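Long-range contacts in fiber protein (Raptor adenovirus a, PDB 5FLD), which forms the trimeric spikes of the adenovirus particle, its C-terminal head domain, the part crystallised here, probably attaching the virus to host cells: residues A[101-106]-A[116-121]; A[109-114]-A[144-149]. The protein carries 2 engineered substitutions. All coordinates share one frame; numbering follows the deposited sequence.

Contact 1 of 2, residues A[101-106]-A[116-121]; sequences PSTALC and RELCMM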
# COMPACT_ATOMS: atom_id res chain seq x y z
N PRO A 101 1.19 -3.12 -8.86
CA PRO A 101 0.04 -3.22 -7.97
C PRO A 101 -0.04 -2.06 -7.01
O PRO A 101 1.02 -1.52 -6.65
CB PRO A 101 0.31 -4.50 -7.17
CG PRO A 101 1.75 -4.55 -7.12
CD PRO A 101 2.18 -4.18 -8.52
N SER A 102 -1.26 -1.68 -6.64
CA SER A 102 -1.52 -0.65 -5.63
C SER A 102 -2.53 -1.13 -4.59
O SER A 102 -3.44 -1.93 -4.87
CB SER A 102 -2.06 0.66 -6.26
OG SER A 102 -1.00 1.40 -6.74
N THR A 103 -2.45 -0.58 -3.41
CA THR A 103 -3.32 -0.99 -2.33
C THR A 103 -4.63 -0.24 -2.41
O THR A 103 -4.65 0.95 -2.67
CB THR A 103 -2.65 -0.78 -0.96
OG1 THR A 103 -1.37 -1.44 -0.99
CG2 THR A 103 -3.51 -1.37 0.16
N ALA A 104 -5.71 -0.96 -2.15
CA ALA A 104 -7.05 -0.36 -2.07
C ALA A 104 -7.78 -0.84 -0.85
O ALA A 104 -7.57 -1.94 -0.42
CB ALA A 104 -7.88 -0.67 -3.30
N LEU A 105 -8.68 -0.02 -0.34
CA LEU A 105 -9.66 -0.47 0.63
C LEU A 105 -10.96 -0.64 -0.12
O LEU A 105 -11.44 0.31 -0.75
CB LEU A 105 -9.85 0.57 1.75
CG LEU A 105 -10.86 0.18 2.83
CD1 LEU A 105 -10.46 -1.06 3.63
CD2 LEU A 105 -11.00 1.37 3.77
N CYS A 106 -11.49 -1.87 -0.12
CA CYS A 106 -12.70 -2.22 -0.83
C CYS A 106 -13.74 -2.74 0.11
O CYS A 106 -13.46 -3.31 1.18
CB CYS A 106 -12.42 -3.30 -1.87
SG CYS A 106 -11.23 -2.70 -3.11
N ARG A 116 -15.19 -5.50 4.51
CA ARG A 116 -14.38 -4.35 4.29
C ARG A 116 -12.95 -4.81 4.44
O ARG A 116 -12.58 -5.36 5.49
CB ARG A 116 -14.79 -3.35 5.33
CG ARG A 116 -14.21 -2.01 5.19
CD ARG A 116 -14.77 -1.18 6.35
NE ARG A 116 -14.05 0.06 6.44
CZ ARG A 116 -14.44 1.22 5.93
NH1 ARG A 116 -15.60 1.35 5.25
NH2 ARG A 116 -13.67 2.28 6.12
N GLU A 117 -12.16 -4.67 3.38
CA GLU A 117 -10.84 -5.32 3.27
C GLU A 117 -9.85 -4.47 2.52
O GLU A 117 -10.16 -3.88 1.49
CB GLU A 117 -10.92 -6.59 2.40
CG GLU A 117 -11.79 -7.68 2.91
CD GLU A 117 -11.82 -8.88 2.01
OE1 GLU A 117 -11.01 -9.01 1.06
OE2 GLU A 117 -12.65 -9.73 2.29
N LEU A 118 -8.59 -4.49 2.98
CA LEU A 118 -7.49 -4.05 2.13
C LEU A 118 -7.17 -5.15 1.13
O LEU A 118 -7.09 -6.32 1.48
CB LEU A 118 -6.22 -3.66 2.94
CG LEU A 118 -6.26 -2.39 3.79
CD1 LEU A 118 -4.85 -1.98 4.21
CD2 LEU A 118 -6.87 -1.25 3.03
N CYS A 119 -6.99 -4.73 -0.11
CA CYS A 119 -6.71 -5.59 -1.28
C CYS A 119 -5.62 -4.97 -2.10
O CYS A 119 -5.38 -3.76 -1.97
CB CYS A 119 -7.92 -5.65 -2.19
SG CYS A 119 -9.40 -6.31 -1.41
N MET A 120 -5.00 -5.73 -2.98
CA MET A 120 -4.12 -5.11 -3.96
C MET A 120 -4.79 -5.19 -5.32
O MET A 120 -5.53 -6.14 -5.61
CB MET A 120 -2.75 -5.71 -3.94
CG MET A 120 -2.02 -5.32 -2.63
SD MET A 120 -0.26 -5.49 -2.70
CE MET A 120 0.11 -3.91 -3.45
N MET A 121 -4.57 -4.16 -6.13
CA MET A 121 -5.16 -4.07 -7.48
C MET A 121 -4.08 -3.76 -8.48
O MET A 121 -3.14 -3.05 -8.17
CB MET A 121 -6.16 -2.93 -7.53
CG MET A 121 -7.31 -3.08 -6.59
SD MET A 121 -8.45 -1.74 -6.99
CE MET A 121 -9.81 -2.53 -6.19

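Contact 2 of 2, residues A[109-114]-A[144-149]; sequences ITTDHV and TIQYMH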
# COMPACT_ATOMS: atom_id res chain seq x y z
N ILE A 109 -19.96 -6.54 -1.06
CA ILE A 109 -21.31 -6.84 -0.61
C ILE A 109 -21.71 -8.16 -1.23
O ILE A 109 -21.73 -8.33 -2.48
CB ILE A 109 -22.30 -5.74 -1.04
CG1 ILE A 109 -21.83 -4.38 -0.53
CG2 ILE A 109 -23.71 -6.09 -0.55
CD1 ILE A 109 -22.77 -3.26 -0.82
N THR A 110 -22.08 -9.10 -0.37
CA THR A 110 -22.65 -10.36 -0.83
C THR A 110 -24.10 -10.40 -0.34
O THR A 110 -24.54 -9.48 0.34
CB THR A 110 -21.87 -11.58 -0.28
OG1 THR A 110 -22.03 -11.67 1.14
CG2 THR A 110 -20.38 -11.44 -0.63
N THR A 111 -24.84 -11.44 -0.69
CA THR A 111 -26.22 -11.55 -0.20
C THR A 111 -26.29 -11.43 1.32
O THR A 111 -27.13 -10.69 1.86
CB THR A 111 -26.88 -12.85 -0.68
OG1 THR A 111 -26.88 -12.84 -2.10
CG2 THR A 111 -28.33 -12.93 -0.15
N ASP A 112 -25.38 -12.12 2.02
CA ASP A 112 -25.44 -12.22 3.46
C ASP A 112 -24.49 -11.35 4.23
O ASP A 112 -24.69 -11.17 5.44
CB ASP A 112 -25.25 -13.70 3.87
CG ASP A 112 -26.42 -14.60 3.44
OD1 ASP A 112 -27.55 -14.13 3.23
OD2 ASP A 112 -26.20 -15.82 3.32
N HIS A 113 -23.45 -10.77 3.60
CA HIS A 113 -22.40 -10.09 4.37
C HIS A 113 -21.87 -8.85 3.72
O HIS A 113 -22.07 -8.64 2.53
CB HIS A 113 -21.20 -11.04 4.59
CG HIS A 113 -21.56 -12.26 5.36
ND1 HIS A 113 -21.70 -13.50 4.76
CD2 HIS A 113 -21.88 -12.43 6.66
CE1 HIS A 113 -22.07 -14.38 5.68
NE2 HIS A 113 -22.18 -13.76 6.84
N VAL A 114 -21.19 -8.06 4.52
CA VAL A 114 -20.40 -6.91 4.05
C VAL A 114 -18.99 -7.12 4.55
O VAL A 114 -18.79 -7.27 5.77
CB VAL A 114 -20.96 -5.59 4.54
CG1 VAL A 114 -20.07 -4.40 4.11
CG2 VAL A 114 -22.37 -5.42 4.02
N THR A 144 -21.17 -15.20 -3.56
CA THR A 144 -21.26 -14.46 -4.81
C THR A 144 -21.18 -12.96 -4.55
O THR A 144 -21.86 -12.44 -3.69
CB THR A 144 -22.60 -14.80 -5.48
OG1 THR A 144 -22.55 -16.18 -5.86
CG2 THR A 144 -22.87 -13.95 -6.71
N ILE A 145 -20.35 -12.27 -5.33
CA ILE A 145 -20.23 -10.82 -5.20
C ILE A 145 -21.49 -10.19 -5.82
O ILE A 145 -21.83 -10.46 -6.97
CB ILE A 145 -19.00 -10.28 -5.99
CG1 ILE A 145 -17.70 -10.84 -5.40
CG2 ILE A 145 -18.97 -8.74 -5.99
CD1 ILE A 145 -16.49 -10.62 -6.28
N GLN A 146 -22.12 -9.32 -5.05
CA GLN A 146 -23.18 -8.45 -5.56
C GLN A 146 -22.55 -7.13 -6.01
O GLN A 146 -22.72 -6.73 -7.15
CB GLN A 146 -24.26 -8.21 -4.51
CG GLN A 146 -24.93 -9.49 -4.01
CD GLN A 146 -25.71 -10.24 -5.06
OE1 GLN A 146 -26.23 -9.66 -5.99
NE2 GLN A 146 -25.80 -11.55 -4.91
N TYR A 147 -21.76 -6.51 -5.12
CA TYR A 147 -21.03 -5.28 -5.45
C TYR A 147 -19.64 -5.31 -4.84
O TYR A 147 -19.43 -5.94 -3.80
CB TYR A 147 -21.75 -4.03 -4.93
CG TYR A 147 -23.10 -3.87 -5.60
CD1 TYR A 147 -23.20 -3.25 -6.82
CD2 TYR A 147 -24.22 -4.41 -5.02
CE1 TYR A 147 -24.42 -3.17 -7.49
CE2 TYR A 147 -25.46 -4.33 -5.64
CZ TYR A 147 -25.56 -3.72 -6.87
OH TYR A 147 -26.79 -3.65 -7.49
N MET A 148 -18.71 -4.65 -5.52
CA MET A 148 -17.44 -4.26 -4.95
C MET A 148 -17.33 -2.76 -5.08
O MET A 148 -17.36 -2.25 -6.20
CB MET A 148 -16.23 -4.89 -5.66
CG MET A 148 -14.90 -4.46 -5.03
SD MET A 148 -13.43 -5.02 -5.94
CE MET A 148 -13.37 -3.88 -7.29
N HIS A 149 -17.17 -2.06 -3.95
CA HIS A 149 -16.96 -0.63 -3.92
C HIS A 149 -15.53 -0.33 -3.59
O HIS A 149 -15.02 -0.88 -2.63
CB HIS A 149 -17.81 0.02 -2.85
CG HIS A 149 -19.27 -0.24 -2.99
ND1 HIS A 149 -20.03 0.36 -3.98
CD2 HIS A 149 -20.11 -1.02 -2.28
CE1 HIS A 149 -21.29 -0.04 -3.86
NE2 HIS A 149 -21.37 -0.86 -2.83
O HOH W 1 -24.20 -13.11 -2.94

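Contact 1 of 2, residues A[101-106]-A[116-121]
Ser102, Ala104 and Cys106 each pair through two backbone hydrogen bonds with Met121, Cys119 and Glu117 respectively, so strands 102-106 and 116-121 run antiparallel with their short axes at 141°. The straightest of the six bonds is Cys106 N to Glu117 O, 2.9 Å long with an N-H...O angle of 177°. On the face that carries Ala104, Cys106, Cys119 and Met121, the Met121 chain is stretched out beyond CG and lies along the opposite strand: its SD passes 3.9 Å from Ala104 CB, and its CE ends 3.4 Å from Cys106 SG, a tight sulfur-methyl contact. Val153 and Ile150 of strand 147-159 and Val135 of strand 131-136 add to this buried apolar layer. The two strands are the arms of a beta hairpin within the antiparallel beta-sandwich of the fibre head. Their other face looks to the trimer partners. There Leu105 CD1 meets Leu118 CD2 at 3.6 Å; with CG anti to its backbone N, Leu105 also sends CD2 over one face of the Arg116 guanidinium, 3.7 Å from NH2. Arg116 NE goes on to bond the carbonyl of Arg137 in the third subunit. Met120 bends at its last torsion (chi3 84°), which carries CE across to segment 101-106, 3.8 Å from Pro101 CB and equally close to Thr103 OG1. Beyond it, Met120 packs on Leu118 of the second subunit, and Thr103 meets its own counterparts in both neighbours.

Contact 2 of 2, residues A[109-114]-A[144-149]
A classic beta bulge lies where segment 144-149 runs beside the end of strand 102-109: Gln146 and Tyr147 both face Ile109. The carbonyl of Ile109 takes two backbone donors, Gln146 N at 2.8 Å from Ile109 O, nearly in line with the C=O, and Tyr147 N on a lone pair in the carbonyl plane at 3.2 Å from the same oxygen. Ile109 N returns a bond to Tyr147 O, completing the antiparallel pair. On the side-chain face of that pair, Ile109 reaches CD1 to the His149 ring edge, in its plane and 3.4 Å from NE2, while His149 ND1 is bonded to Thr72. Past Ile109 the chain turns through the loop that joins strands 102-109 and 114-125, where Thr110 OG1 accepts from His113 N, an ST motif; chi1 of 67° sets this hydroxyl between the backbone N and carbonyl carbon. The same oxygen also bonds Glu143, which holds His113 ND1 as well. Thr110 CB and CG2 lie against the Thr144 carbonyl. One water ties the loop to the other segment, accepting from Thr111 N and Gln146 NE2 and donating to Thr144 O. The Gln146 chain bends at chi2 (-64°) over this junction, its CG 3.7 Å from Ile109 O and its NE2 3.3 Å from Thr111 OG1.

Overall arrangement
Contacts 1 and 2 interleave along the chain: 101-106, 109-114, 116-121, then 144-149. Strand 102-109 enters contact 1 and its last residue opens contact 2; the loop at the hairpin's end belongs to contact 2, and strand 114-125 returns into contact 1. Strand 147-159 flanks strand 102-109 in the same sheet. The two centres are 16 Å apart, yet the contacts touch in the interior, where Cys106 CB packs on His149 O and Met121 CE approaches Met148 CE. Contact 1 lies nearer the chain centre and meets both other subunits, whereas contact 2 touches neither, so one hairpin runs from the trimer interface to a peripheral loop of the head.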